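Local coordinates for protein phosphoserine aminotransferase (Bacillus alcalophilus, PDB 2BHX) that interconverts 3-phosphooxypyruvate and O-phospho-L-serine in serine biosynthesis, a reversible pyridoxal-phosphate-dependent transamination that uses glutamate and 2-oxoglutarate as the second pair, at residues E20-E25 against P240-Y245; A143-T148 against P162-A167. All blocks are in the same frame, centred on the assembly; numbering follows the deposited sequence.

In the fold
Contacts 1 and 2 lie on opposite sides of the chain's centre, with their own centres 36 Å apart and their nearest atoms about 20 Å apart. Contact 1 joins the N-terminal helix 16-24 to the start of helix 241-256 at the dimer interface. Its second segment closely follows Asn-237 and Thr-238, which bind pyridoxal phosphate; the Phe-242 side chain is about 10 Å from that of Thr-238 and about 14 Å from a bound cofactor. Contact 2 belongs to the central sheet, where strand 142-148 ends at Thr-148, which touches the cofactor, and the loop before strand 169-172 leads on to cofactor-binding Asp-172.

Contact 1: residues E20-E25 against P240-Y245; sequences ERAQKE and PTFSIY
Tyr-245 reaches across to Ala-22 and Glu-25, joining two helix ends in the fold type I architecture of this class-V aminotransferase. Helix segments 20-24 and 241-245 run at 134° with their axes 12.4 Å apart, so the tyrosine has to span the gap. The tight part gathers round its phenol oxygen. Tyr-245 OH donates a hydrogen bond to Glu-25 OE1, near the ring plane at the edge; its length of 2.4 Å is so short as to be doubtful, and says little about its strength. The two side chains arrive from opposite directions, with carboxylate and ring turned 49° from each other. Glu-25, just past the helix end, sets CG between its backbone N and carbonyl carbon (chi1 65°) and then stretches out toward the hydroxyl. Ala-22 packs at the same ring's edge, its CB 3.9 Å from Tyr-245 CE2 and its CA 3.2 Å from Tyr-245 OH. Packing is looser at Phe-242, where CZ comes no nearer than 4.5 Å to Ala-22 CB; that ring instead stacks on Phe-242 of the second subunit. On the solvent side, exposed Lys-24 leads away from helix 241-245. Arg-21 forms a salt bridge with Asp-252 further along the second helix. A water completes the junction, donating to Ala-22 O at 2.8 Å and, more weakly, to Tyr-245 OH at 3.0 Å.

Contact 2: residues A143-T148 against P162-A167; sequences AYLHIT and PEINHA
Leu-145 meets Ile-164 where strand 142-148, an inner strand of the mixed central sheet in this fold type I enzyme, is flanked by the loop that leads into its parallel neighbour 169-172. From the strand, the CA-CB bond of Leu-145 is directed at the loop, but its CB comes no nearer than 4.8 Å, to Ile-164 CG2. The first torsion (chi1 173°) leaves Leu-145 CG 5.0 Å from Ile-164 CG1, so that only one branch makes the contact. CD1 makes no close approach to residues 162-167, whereas Leu-145 CD2 points at the loop and packs 3.8 Å from Ile-164 CG1, the two side chains crossing at about a right angle. About its CB-CG1 bond Ile-164 is close to eclipsed (chi2 -25°), and its CD1 stands 4.3 Å from Leu-145 CD2, a second and slacker touch on the same methyl. The leucine also packs on Asn-95 and Val-97 of strand 93-98, so its side chain ties the loop to the strand on the other side of its own. No hydrogen bond joins the two segments; backbone pairing begins just beyond, with Leu-145 bonded to Pro-168 and Ile-170. At the other end Ala-167 closes against the backbone of Tyr-144, whose CA-CB bond points away from the loop and whose OH hydrogen-bonds to Tyr-96 OH. His-166 is tied to Asp-142 through NE2. The methyl of Ala-167 lies between the two neighbours: CB is 3.8 Å from Tyr-144 CA and rests 3.8 Å above the centre of the His-166 ring.

Contact 1: residues E20-E25 against P240-Y245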
loop_
_atom_site.group_PDB
_atom_site.type_symbol
_atom_site.label_atom_id
_atom_site.label_comp_id
_atom_site.label_asym_id
_atom_site.label_seq_id
_atom_site.Cartn_x
_atom_site.Cartn_y
_atom_site.Cartn_z
ATOM N N GLU A 20 -3.515 -7.881 -19.485
ATOM C CA GLU A 20 -2.994 -7.659 -20.839
ATOM C C GLU A 20 -2.992 -6.159 -21.106
ATOM O O GLU A 20 -2.052 -5.604 -21.668
ATOM C CB GLU A 20 -3.833 -8.430 -21.859
ATOM C CG GLU A 20 -3.624 -9.928 -21.771
ATOM C CD GLU A 20 -4.568 -10.792 -22.575
ATOM O OE1 GLU A 20 -5.725 -10.406 -22.838
ATOM O OE2 GLU A 20 -4.137 -11.904 -22.939
ATOM N N ARG A 21 -4.058 -5.496 -20.659
ATOM C CA ARG A 21 -4.152 -4.046 -20.828
ATOM C C ARG A 21 -2.994 -3.408 -20.077
ATOM O O ARG A 21 -2.261 -2.571 -20.614
ATOM C CB ARG A 21 -5.505 -3.550 -20.325
ATOM C CG ARG A 21 -5.683 -2.029 -20.339
ATOM C CD ARG A 21 -7.044 -1.684 -19.751
ATOM N NE ARG A 21 -7.400 -0.283 -19.864
ATOM C CZ ARG A 21 -8.516 0.256 -19.371
ATOM N NH1 ARG A 21 -9.404 -0.486 -18.707
ATOM N NH2 ARG A 21 -8.711 1.557 -19.560
ATOM N N ALA A 22 -2.791 -3.796 -18.811
ATOM C CA ALA A 22 -1.673 -3.182 -18.075
ATOM C C ALA A 22 -0.331 -3.393 -18.761
ATOM O O ALA A 22 0.528 -2.516 -18.837
ATOM C CB ALA A 22 -1.565 -3.773 -16.673
ATOM N N GLN A 23 -0.117 -4.615 -19.259
ATOM C CA GLN A 23 1.155 -4.960 -19.888
ATOM C C GLN A 23 1.403 -4.101 -21.126
ATOM O O GLN A 23 2.507 -3.606 -21.342
ATOM C CB GLN A 23 1.187 -6.440 -20.283
ATOM C CG GLN A 23 2.494 -6.875 -20.943
ATOM C CD GLN A 23 2.428 -8.318 -21.395
ATOM O OE1 GLN A 23 1.443 -8.711 -22.026
ATOM N NE2 GLN A 23 3.450 -9.108 -21.089
ATOM N N LYS A 24 0.363 -3.965 -21.952
ATOM C CA LYS A 24 0.561 -3.253 -23.198
ATOM C C LYS A 24 0.946 -1.803 -22.923
ATOM O O LYS A 24 1.746 -1.249 -23.676
ATOM C CB LYS A 24 -0.704 -3.296 -24.053
ATOM C CG LYS A 24 -0.564 -2.397 -25.277
ATOM C CD LYS A 24 -1.720 -2.618 -26.254
ATOM C CE LYS A 24 -1.593 -1.579 -27.374
ATOM N NZ LYS A 24 -0.570 -0.552 -26.995
ATOM N N GLU A 25 0.386 -1.171 -21.895
ATOM C CA GLU A 25 0.701 0.257 -21.721
ATOM C C GLU A 25 1.654 0.508 -20.555
ATOM O O GLU A 25 1.677 1.607 -20.001
ATOM C CB GLU A 25 -0.610 1.027 -21.558
ATOM C CG GLU A 25 -1.438 0.734 -20.308
ATOM C CD GLU A 25 -2.868 1.224 -20.382
ATOM O OE1 GLU A 25 -3.627 1.138 -19.395
ATOM O OE2 GLU A 25 -3.320 1.747 -21.433
ATOM N N PRO A 240 -1.458 4.482 -3.533
ATOM C CA PRO A 240 -0.891 3.358 -4.272
ATOM C C PRO A 240 -1.391 3.428 -5.716
ATOM O O PRO A 240 -2.378 2.791 -6.092
ATOM C CB PRO A 240 -1.430 2.147 -3.515
ATOM C CG PRO A 240 -2.749 2.613 -2.964
ATOM C CD PRO A 240 -2.573 4.087 -2.650
ATOM N N THR A 241 -0.694 4.218 -6.546
ATOM C CA THR A 241 -1.236 4.506 -7.876
ATOM C C THR A 241 -1.336 3.304 -8.788
ATOM O O THR A 241 -2.341 3.151 -9.502
ATOM C CB THR A 241 -0.384 5.601 -8.576
ATOM O OG1 THR A 241 0.999 5.214 -8.540
ATOM C CG2 THR A 241 -0.505 6.911 -7.810
ATOM N N PHE A 242 -0.326 2.421 -8.802
ATOM C CA PHE A 242 -0.474 1.264 -9.690
ATOM C C PHE A 242 -1.582 0.331 -9.212
ATOM O O PHE A 242 -2.314 -0.272 -10.009
ATOM C CB PHE A 242 0.862 0.512 -9.839
ATOM C CG PHE A 242 0.770 -0.526 -10.960
ATOM C CD1 PHE A 242 0.727 -0.117 -12.284
ATOM C CD2 PHE A 242 0.711 -1.876 -10.643
ATOM C CE1 PHE A 242 0.632 -1.055 -13.292
ATOM C CE2 PHE A 242 0.633 -2.818 -11.653
ATOM C CZ PHE A 242 0.597 -2.401 -12.977
ATOM N N SER A 243 -1.716 0.200 -7.888
ATOM C CA SER A 243 -2.805 -0.649 -7.387
ATOM C C SER A 243 -4.167 -0.093 -7.776
ATOM O O SER A 243 -5.083 -0.837 -8.132
ATOM C CB SER A 243 -2.709 -0.733 -5.857
ATOM O OG SER A 243 -1.592 -1.583 -5.544
ATOM N N ILE A 244 -4.297 1.224 -7.661
ATOM C CA ILE A 244 -5.611 1.815 -7.994
ATOM C C ILE A 244 -5.902 1.687 -9.486
ATOM O O ILE A 244 -7.042 1.422 -9.894
ATOM C CB ILE A 244 -5.633 3.250 -7.457
ATOM C CG1 ILE A 244 -5.690 3.240 -5.908
ATOM C CG2 ILE A 244 -6.740 4.117 -8.008
ATOM C CD1 ILE A 244 -5.376 4.604 -5.338
ATOM N N TYR A 245 -4.865 1.866 -10.290
ATOM C CA TYR A 245 -4.961 1.661 -11.736
ATOM C C TYR A 245 -5.418 0.243 -12.044
ATOM O O TYR A 245 -6.313 -0.046 -12.839
ATOM C CB TYR A 245 -3.591 1.985 -12.366
ATOM C CG TYR A 245 -3.413 1.375 -13.745
ATOM C CD1 TYR A 245 -3.899 2.035 -14.878
ATOM C CD2 TYR A 245 -2.755 0.169 -13.950
ATOM C CE1 TYR A 245 -3.753 1.520 -16.161
ATOM C CE2 TYR A 245 -2.617 -0.356 -15.216
ATOM C CZ TYR A 245 -3.114 0.316 -16.314
ATOM O OH TYR A 245 -2.941 -0.246 -17.562
HETATM O O HOH W 1 -0.009 -0.312 -17.239
#

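Contact 2: residues A143-T148 against P162-A167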
loop_
_atom_site.group_PDB
_atom_site.type_symbol
_atom_site.label_atom_id
_atom_site.label_comp_id
_atom_site.label_asym_id
_atom_site.label_seq_id
_atom_site.Cartn_x
_atom_site.Cartn_y
_atom_site.Cartn_z
ATOM N N ALA A 143 -21.612 1.372 19.193
ATOM C CA ALA A 143 -21.116 2.361 18.226
ATOM C C ALA A 143 -21.415 1.921 16.796
ATOM O O ALA A 143 -21.606 2.718 15.877
ATOM C CB ALA A 143 -19.616 2.578 18.396
ATOM N N TYR A 144 -21.462 0.600 16.606
ATOM C CA TYR A 144 -21.744 0.008 15.308
ATOM C C TYR A 144 -22.012 -1.470 15.509
ATOM O O TYR A 144 -21.723 -2.025 16.567
ATOM C CB TYR A 144 -20.558 0.221 14.340
ATOM C CG TYR A 144 -19.226 -0.151 14.948
ATOM C CD1 TYR A 144 -18.391 0.829 15.493
ATOM C CD2 TYR A 144 -18.764 -1.457 14.997
ATOM C CE1 TYR A 144 -17.174 0.483 16.048
ATOM C CE2 TYR A 144 -17.557 -1.808 15.551
ATOM C CZ TYR A 144 -16.747 -0.819 16.082
ATOM O OH TYR A 144 -15.540 -1.184 16.636
ATOM N N LEU A 145 -22.523 -2.141 14.483
ATOM C CA LEU A 145 -22.521 -3.607 14.570
ATOM C C LEU A 145 -21.615 -4.092 13.432
ATOM O O LEU A 145 -21.861 -3.662 12.291
ATOM C CB LEU A 145 -23.935 -4.161 14.483
ATOM C CG LEU A 145 -24.049 -5.686 14.402
ATOM C CD1 LEU A 145 -23.876 -6.335 15.756
ATOM C CD2 LEU A 145 -25.395 -6.080 13.785
ATOM N N HIS A 146 -20.624 -4.917 13.714
ATOM C CA HIS A 146 -19.624 -5.311 12.702
ATOM C C HIS A 146 -19.793 -6.757 12.286
ATOM O O HIS A 146 -19.865 -7.664 13.116
ATOM C CB HIS A 146 -18.217 -5.113 13.266
ATOM C CG HIS A 146 -17.140 -5.525 12.294
ATOM N ND1 HIS A 146 -16.725 -6.811 12.052
ATOM C CD2 HIS A 146 -16.391 -4.732 11.487
ATOM C CE1 HIS A 146 -15.758 -6.815 11.138
ATOM N NE2 HIS A 146 -15.539 -5.557 10.780
ATOM N N ILE A 147 -19.852 -7.005 10.976
ATOM C CA ILE A 147 -19.964 -8.359 10.477
ATOM C C ILE A 147 -18.861 -8.655 9.449
ATOM O O ILE A 147 -18.230 -7.718 8.965
ATOM C CB ILE A 147 -21.307 -8.625 9.776
ATOM C CG1 ILE A 147 -21.444 -7.777 8.502
ATOM C CG2 ILE A 147 -22.486 -8.408 10.706
ATOM C CD1 ILE A 147 -22.744 -8.013 7.778
ATOM N N THR A 148 -18.694 -9.924 9.154
ATOM C CA THR A 148 -17.789 -10.393 8.104
ATOM C C THR A 148 -18.654 -11.093 7.054
ATOM O O THR A 148 -19.136 -12.204 7.282
ATOM C CB THR A 148 -16.719 -11.309 8.685
ATOM O OG1 THR A 148 -16.170 -10.661 9.855
ATOM C CG2 THR A 148 -15.584 -11.531 7.694
ATOM N N PRO A 162 -28.619 -7.988 7.725
ATOM C CA PRO A 162 -29.624 -7.576 8.708
ATOM C C PRO A 162 -29.974 -6.107 8.543
ATOM O O PRO A 162 -29.178 -5.242 8.179
ATOM C CB PRO A 162 -28.915 -7.771 10.047
ATOM C CG PRO A 162 -27.478 -7.513 9.686
ATOM C CD PRO A 162 -27.310 -8.229 8.371
ATOM N N GLU A 163 -31.233 -5.834 8.838
ATOM C CA GLU A 163 -31.699 -4.460 8.981
ATOM C C GLU A 163 -31.397 -3.975 10.387
ATOM O O GLU A 163 -31.839 -4.539 11.386
ATOM C CB GLU A 163 -33.190 -4.408 8.673
ATOM C CG GLU A 163 -33.467 -4.885 7.252
ATOM C CD GLU A 163 -34.592 -4.046 6.661
ATOM O OE1 GLU A 163 -35.732 -4.215 7.144
ATOM O OE2 GLU A 163 -34.292 -3.246 5.750
ATOM N N ILE A 164 -30.618 -2.919 10.492
ATOM C CA ILE A 164 -30.087 -2.457 11.783
ATOM C C ILE A 164 -30.376 -0.975 11.864
ATOM O O ILE A 164 -30.051 -0.273 10.897
ATOM C CB ILE A 164 -28.590 -2.808 11.807
ATOM C CG1 ILE A 164 -28.327 -4.283 12.161
ATOM C CG2 ILE A 164 -27.750 -1.917 12.701
ATOM C CD1 ILE A 164 -29.433 -4.920 12.965
ATOM N N ASN A 165 -30.994 -0.465 12.924
ATOM C CA ASN A 165 -31.367 0.946 12.868
ATOM C C ASN A 165 -30.841 1.756 14.049
ATOM O O ASN A 165 -30.882 2.987 13.985
ATOM C CB ASN A 165 -32.893 1.107 12.804
ATOM C CG ASN A 165 -33.432 0.614 11.474
ATOM O OD1 ASN A 165 -33.181 1.214 10.430
ATOM N ND2 ASN A 165 -34.167 -0.492 11.516
ATOM N N HIS A 166 -30.365 1.075 15.066
ATOM C CA HIS A 166 -29.849 1.638 16.297
ATOM C C HIS A 166 -28.378 2.039 16.240
ATOM O O HIS A 166 -27.918 2.787 17.102
ATOM C CB HIS A 166 -30.025 0.600 17.416
ATOM C CG HIS A 166 -28.964 -0.453 17.474
ATOM N ND1 HIS A 166 -28.746 -1.369 16.477
ATOM C CD2 HIS A 166 -28.043 -0.737 18.425
ATOM C CE1 HIS A 166 -27.745 -2.165 16.813
ATOM N NE2 HIS A 166 -27.296 -1.805 18.000
ATOM N N ALA A 167 -27.658 1.529 15.255
ATOM C CA ALA A 167 -26.229 1.723 15.062
ATOM C C ALA A 167 -25.896 1.457 13.595
ATOM O O ALA A 167 -26.651 0.818 12.863
ATOM C CB ALA A 167 -25.387 0.822 15.931
#